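Local coordinates for (S)-imine reductase (PDB 4OQY), which reduces imines to amines with S selectivity, probably drawing its hydride from NADPH bound to a Rossmann-type domain, at residues 132-137 with 154-159; 60-65 with 88-93. All blocks are in the same frame, centred on the assembly; numbering follows the deposited sequence.

Contact 1: residues 132-137 with 154-159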
loop_
_atom_site.group_PDB
_atom_site.type_symbol
_atom_site.label_atom_id
_atom_site.label_comp_id
_atom_site.label_asym_id
_atom_site.label_seq_id
_atom_site.Cartn_x
_atom_site.Cartn_y
_atom_site.Cartn_z
ATOM N N SER B 132 -12.408 -14.523 -5.942
ATOM C CA SER B 132 -12.366 -14.461 -7.402
ATOM C C SER B 132 -10.999 -14.892 -7.947
ATOM O O SER B 132 -10.006 -14.894 -7.219
ATOM C CB SER B 132 -12.748 -13.058 -7.870
ATOM O OG SER B 132 -12.980 -13.042 -9.265
ATOM N N THR B 133 -11.024 -15.351 -9.198
ATOM C CA THR B 133 -9.858 -15.783 -9.940
ATOM C C THR B 133 -9.946 -15.156 -11.329
ATOM O O THR B 133 -10.989 -15.211 -11.990
ATOM C CB THR B 133 -9.806 -17.329 -10.062
ATOM O OG1 THR B 133 -9.681 -17.914 -8.757
ATOM C CG2 THR B 133 -8.625 -17.814 -10.935
ATOM N N TYR B 134 -8.845 -14.564 -11.765
ATOM C CA TYR B 134 -8.689 -14.123 -13.165
ATOM C C TYR B 134 -8.486 -15.315 -14.083
ATOM O O TYR B 134 -7.682 -16.189 -13.771
ATOM C CB TYR B 134 -7.467 -13.231 -13.309
ATOM C CG TYR B 134 -7.433 -12.040 -12.388
ATOM C CD1 TYR B 134 -8.292 -10.981 -12.579
ATOM C CD2 TYR B 134 -6.509 -11.957 -11.361
ATOM C CE1 TYR B 134 -8.244 -9.873 -11.765
ATOM C CE2 TYR B 134 -6.478 -10.860 -10.512
ATOM C CZ TYR B 134 -7.339 -9.826 -10.734
ATOM O OH TYR B 134 -7.328 -8.723 -9.934
ATOM N N TYR B 135 -9.166 -15.330 -15.231
ATOM C CA TYR B 135 -8.980 -16.390 -16.222
ATOM C C TYR B 135 -8.708 -15.790 -17.581
ATOM O O TYR B 135 -9.259 -14.739 -17.921
ATOM C CB TYR B 135 -10.204 -17.312 -16.309
ATOM C CG TYR B 135 -10.270 -18.290 -15.173
ATOM C CD1 TYR B 135 -9.445 -19.406 -15.144
ATOM C CD2 TYR B 135 -11.140 -18.078 -14.100
ATOM C CE1 TYR B 135 -9.497 -20.293 -14.084
ATOM C CE2 TYR B 135 -11.176 -18.947 -13.038
ATOM C CZ TYR B 135 -10.371 -20.055 -13.029
ATOM O OH TYR B 135 -10.433 -20.912 -11.951
ATOM N N SER B 136 -7.825 -16.435 -18.337
ATOM C CA SER B 136 -7.608 -16.076 -19.726
ATOM C C SER B 136 -7.239 -17.318 -20.535
ATOM O O SER B 136 -6.754 -18.313 -19.997
ATOM C CB SER B 136 -6.579 -14.944 -19.884
ATOM O OG SER B 136 -5.253 -15.317 -19.519
ATOM N N GLY B 137 -7.467 -17.232 -21.839
ATOM C CA GLY B 137 -7.354 -18.386 -22.717
ATOM C C GLY B 137 -8.529 -18.465 -23.669
ATOM O O GLY B 137 -9.328 -17.534 -23.759
ATOM N N ASN B 154 -15.551 -17.097 -7.912
ATOM C CA ASN B 154 -16.018 -16.425 -9.121
ATOM C C ASN B 154 -14.893 -16.560 -10.188
ATOM O O ASN B 154 -13.700 -16.581 -9.850
ATOM C CB ASN B 154 -16.360 -14.950 -8.806
ATOM C CG ASN B 154 -16.707 -14.109 -10.054
ATOM O OD1 ASN B 154 -17.883 -13.932 -10.380
ATOM N ND2 ASN B 154 -15.691 -13.576 -10.741
ATOM N N ALA B 155 -15.296 -16.694 -11.448
ATOM C CA ALA B 155 -14.371 -16.920 -12.561
ATOM C C ALA B 155 -14.459 -15.711 -13.468
ATOM O O ALA B 155 -15.475 -15.498 -14.121
ATOM C CB ALA B 155 -14.773 -18.180 -13.293
ATOM N N ASP B 156 -13.421 -14.884 -13.462
ATOM C CA ASP B 156 -13.510 -13.594 -14.097
ATOM C C ASP B 156 -12.664 -13.675 -15.358
ATOM O O ASP B 156 -11.449 -13.585 -15.279
ATOM C CB ASP B 156 -13.012 -12.509 -13.141
ATOM C CG ASP B 156 -13.033 -11.124 -13.758
ATOM O OD1 ASP B 156 -13.485 -10.951 -14.908
ATOM O OD2 ASP B 156 -12.593 -10.177 -13.081
ATOM N N TYR B 157 -13.325 -13.897 -16.498
ATOM C CA TYR B 157 -12.656 -14.045 -17.802
ATOM C C TYR B 157 -12.205 -12.690 -18.322
ATOM O O TYR B 157 -13.004 -11.759 -18.415
ATOM C CB TYR B 157 -13.576 -14.712 -18.833
ATOM C CG TYR B 157 -12.925 -14.916 -20.200
ATOM C CD1 TYR B 157 -12.081 -15.996 -20.427
ATOM C CD2 TYR B 157 -13.188 -14.052 -21.266
ATOM C CE1 TYR B 157 -11.482 -16.198 -21.665
ATOM C CE2 TYR B 157 -12.598 -14.250 -22.513
ATOM C CZ TYR B 157 -11.750 -15.334 -22.707
ATOM O OH TYR B 157 -11.150 -15.560 -23.929
ATOM N N ARG B 158 -10.916 -12.589 -18.641
ATOM C CA ARG B 158 -10.279 -11.312 -18.965
ATOM C C ARG B 158 -9.864 -11.184 -20.434
ATOM O O ARG B 158 -9.494 -10.096 -20.853
ATOM C CB ARG B 158 -9.044 -11.071 -18.076
ATOM C CG ARG B 158 -9.271 -11.059 -16.566
ATOM C CD ARG B 158 -9.815 -9.728 -16.070
ATOM N NE ARG B 158 -11.217 -9.542 -16.340
ATOM C CZ ARG B 158 -11.781 -8.459 -16.860
ATOM N NH1 ARG B 158 -11.098 -7.360 -17.152
ATOM N NH2 ARG B 158 -13.080 -8.473 -17.050
ATOM N N GLY B 159 -9.904 -12.274 -21.203
ATOM C CA GLY B 159 -9.574 -12.221 -22.636
ATOM C C GLY B 159 -8.899 -13.468 -23.163
ATOM O O GLY B 159 -8.663 -14.408 -22.426
HETATM O O HOH W 1 -12.124 -10.724 -10.500
#
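Tyr157 reaches just past the end of the neighbouring strand, where its OH donates to Gly137 O at 2.7 Å, almost straight down the carbonyl bond. With CG anti to the backbone N (chi1 -179°), the ring runs alongside 132-137, and Gly137 O lies at its edge. Gly159 O holds Gly137 N at 3.1 Å. On the same side of the sheet the Tyr135 ring packs its CE2 against Ala155 CB (3.7 Å), while Thr133 CG2 sits above one of its faces, toward the rim. At the other end, Asn154 ND2 donates to Ser132 OG (3.1 Å), and a water links that hydroxyl to Asp156 OD2.

Asp156 OD1 takes Arg158 NE at 3.0 Å from above the carboxylate plane, a salt bridge keeping the bent arginine folded back, its CD 4.0 Å from Tyr134 CD1. Farther out, Tyr203 of the second subunit bonds to Asp156 OD2, and Tyr168 receives Arg158 NH1, so the face carrying Tyr134 and Asp156 meets helix 163-192 and the second subunit. Backbone bonds such as Asp156 N to Thr133 O join the strands in parallel, as expected of a beta-alpha-beta crossover, through helix 139-149 at the edge of the Rossmann-type domain's sheet.

Contact 2: residues 60-65 with 88-93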
loop_
_atom_site.group_PDB
_atom_site.type_symbol
_atom_site.label_atom_id
_atom_site.label_comp_id
_atom_site.label_asym_id
_atom_site.label_seq_id
_atom_site.Cartn_x
_atom_site.Cartn_y
_atom_site.Cartn_z
ATOM N N ASN B 60 -9.831 -37.528 -16.213
ATOM C CA ASN B 60 -10.734 -36.390 -16.438
ATOM C C ASN B 60 -10.256 -35.527 -17.603
ATOM O O ASN B 60 -9.065 -35.533 -17.963
ATOM C CB ASN B 60 -10.822 -35.508 -15.178
ATOM C CG ASN B 60 -11.552 -36.186 -14.011
ATOM O OD1 ASN B 60 -10.968 -36.462 -12.950
ATOM N ND2 ASN B 60 -12.815 -36.434 -14.197
ATOM N N GLU B 61 -11.178 -34.784 -18.195
ATOM C CA GLU B 61 -10.842 -33.780 -19.204
ATOM C C GLU B 61 -10.211 -32.553 -18.539
ATOM O O GLU B 61 -9.209 -32.011 -19.033
ATOM C CB GLU B 61 -12.090 -33.366 -20.006
ATOM C CG GLU B 61 -11.778 -32.383 -21.125
ATOM C CD GLU B 61 -12.996 -31.963 -21.913
ATOM O OE1 GLU B 61 -14.119 -32.080 -21.398
ATOM O OE2 GLU B 61 -12.822 -31.481 -23.041
ATOM N N LEU B 62 -10.798 -32.119 -17.422
ATOM C CA LEU B 62 -10.368 -30.902 -16.738
ATOM C C LEU B 62 -9.349 -31.182 -15.652
ATOM O O LEU B 62 -9.641 -31.858 -14.655
ATOM C CB LEU B 62 -11.540 -30.173 -16.104
ATOM C CG LEU B 62 -11.177 -28.814 -15.514
ATOM C CD1 LEU B 62 -10.790 -27.843 -16.609
ATOM C CD2 LEU B 62 -12.344 -28.258 -14.729
ATOM N N ILE B 63 -8.145 -30.660 -15.885
ATOM C CA ILE B 63 -6.994 -30.851 -15.033
ATOM C C ILE B 63 -6.615 -29.504 -14.438
ATOM O O ILE B 63 -6.153 -28.605 -15.142
ATOM C CB ILE B 63 -5.779 -31.360 -15.856
ATOM C CG1 ILE B 63 -6.186 -32.548 -16.747
ATOM C CG2 ILE B 63 -4.615 -31.688 -14.941
ATOM C CD1 ILE B 63 -6.706 -33.786 -16.035
ATOM N N VAL B 64 -6.784 -29.385 -13.135
ATOM C CA VAL B 64 -6.445 -28.187 -12.395
ATOM C C VAL B 64 -5.098 -28.362 -11.737
ATOM O O VAL B 64 -4.878 -29.312 -10.964
ATOM C CB VAL B 64 -7.458 -27.939 -11.263
ATOM C CG1 VAL B 64 -7.048 -26.724 -10.434
ATOM C CG2 VAL B 64 -8.842 -27.757 -11.859
ATOM N N LEU B 65 -4.205 -27.429 -12.019
ATOM C CA LEU B 65 -2.861 -27.455 -11.476
ATOM C C LEU B 65 -2.715 -26.352 -10.460
ATOM O O LEU B 65 -3.009 -25.180 -10.734
ATOM C CB LEU B 65 -1.807 -27.219 -12.571
ATOM C CG LEU B 65 -1.828 -28.061 -13.847
ATOM C CD1 LEU B 65 -0.693 -27.599 -14.741
ATOM C CD2 LEU B 65 -1.723 -29.557 -13.615
ATOM N N VAL B 88 -7.905 -30.238 -20.895
ATOM C CA VAL B 88 -7.980 -28.816 -20.639
ATOM C C VAL B 88 -7.226 -28.587 -19.347
ATOM O O VAL B 88 -7.617 -29.068 -18.288
ATOM C CB VAL B 88 -9.429 -28.329 -20.494
ATOM C CG1 VAL B 88 -9.467 -26.859 -20.112
ATOM C CG2 VAL B 88 -10.208 -28.561 -21.785
ATOM N N ILE B 89 -6.110 -27.888 -19.451
ATOM C CA ILE B 89 -5.315 -27.571 -18.286
ATOM C C ILE B 89 -5.701 -26.204 -17.749
ATOM O O ILE B 89 -5.504 -25.192 -18.414
ATOM C CB ILE B 89 -3.837 -27.564 -18.651
ATOM C CG1 ILE B 89 -3.452 -28.930 -19.204
ATOM C CG2 ILE B 89 -2.997 -27.233 -17.426
ATOM C CD1 ILE B 89 -2.136 -28.922 -19.929
ATOM N N ALA B 90 -6.273 -26.184 -16.558
ATOM C CA ALA B 90 -6.556 -24.948 -15.845
ATOM C C ALA B 90 -5.375 -24.731 -14.913
ATOM O O ALA B 90 -5.323 -25.279 -13.812
ATOM C CB ALA B 90 -7.865 -25.072 -15.082
ATOM N N ASN B 91 -4.373 -24.019 -15.428
ATOM C CA ASN B 91 -3.132 -23.786 -14.716
ATOM C C ASN B 91 -3.244 -22.591 -13.766
ATOM O O ASN B 91 -3.206 -21.445 -14.205
ATOM C CB ASN B 91 -2.023 -23.555 -15.721
ATOM C CG ASN B 91 -0.667 -23.549 -15.080
ATOM O OD1 ASN B 91 -0.549 -23.536 -13.861
ATOM N ND2 ASN B 91 0.365 -23.585 -15.896
ATOM N N LEU B 92 -3.424 -22.886 -12.469
ATOM C CA LEU B 92 -3.610 -21.875 -11.433
ATOM C C LEU B 92 -2.314 -21.619 -10.669
ATOM O O LEU B 92 -2.335 -21.025 -9.594
ATOM C CB LEU B 92 -4.747 -22.290 -10.461
ATOM C CG LEU B 92 -6.133 -22.685 -11.013
ATOM C CD1 LEU B 92 -7.221 -22.510 -9.963
ATOM C CD2 LEU B 92 -6.550 -21.993 -12.286
ATOM N N SER B 93 -1.183 -22.030 -11.246
ATOM C CA SER B 93 0.132 -21.768 -10.672
ATOM C C SER B 93 0.604 -20.332 -11.038
ATOM O O SER B 93 0.484 -19.956 -12.193
ATOM C CB SER B 93 1.162 -22.784 -11.227
ATOM O OG SER B 93 0.729 -24.145 -11.196
#
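Leu65 crosses the side chains of Ile89 and Asn91 on the neighbouring strand at a slant. From the backbone outward, its CB is 4.1 Å from Asn91 OD1; CG, anti to the carbonyl carbon (chi1 -52°), comes within 3.9 Å of Ile89 CG2; and CD1 ends 3.6 Å from that same methyl, with Asn91 CG nearby. Leu65 N donates to Ala90 O, and Leu65 O accepts from Leu92 N at 2.9 Å. The bond from Ser93 N to Asn91 OD1, 3.1 Å and tilted from the carbonyl plane, makes an Asx turn just as the strand ends, and the Ser93 hydroxyl adds a second donor at 3.0 Å, in that plane. Putting an alanine at Asn91 takes this acceptor away, which would probably leave Ser93 N and OG without their mate and the turn freer to shift. Ser93 OG also accepts from Leu67 N; Leu67, like Ser94, is an NADPH-binding residue. On the other face of the sheet, Leu62 CD1 meets Val88 CG1 at 3.9 Å.

The two strands run parallel, with 6-9 beyond 62-65 and 113-119 beyond 88-91. Helix 70-77 covers the Leu65 face through Val73 and Leu77, and helix 139-149 lies against Leu62 and Val88.

Starting from the N terminus, the chain lays down strands 6-9 and 29-32 before contact 2 pairs 62-65 with 88-93, closing a crossover through helix 70-77. It then continues through helix 97-109 and strand 113-119 before contact 1 closes a second crossover, through helix 139-149. The two loops follow in series, neither enclosing nor crossing the other. Both belong to one sheet: contact 2 lies in its interior, contact 1 at an outer end, with 113-119 between them, antiparallel to 132-136. Their centres are about 14 Å apart, yet they touch where Tyr135 CE1 packs against Leu92 CD2 (3.8 Å). Helix 139-149 ties the two contacts together.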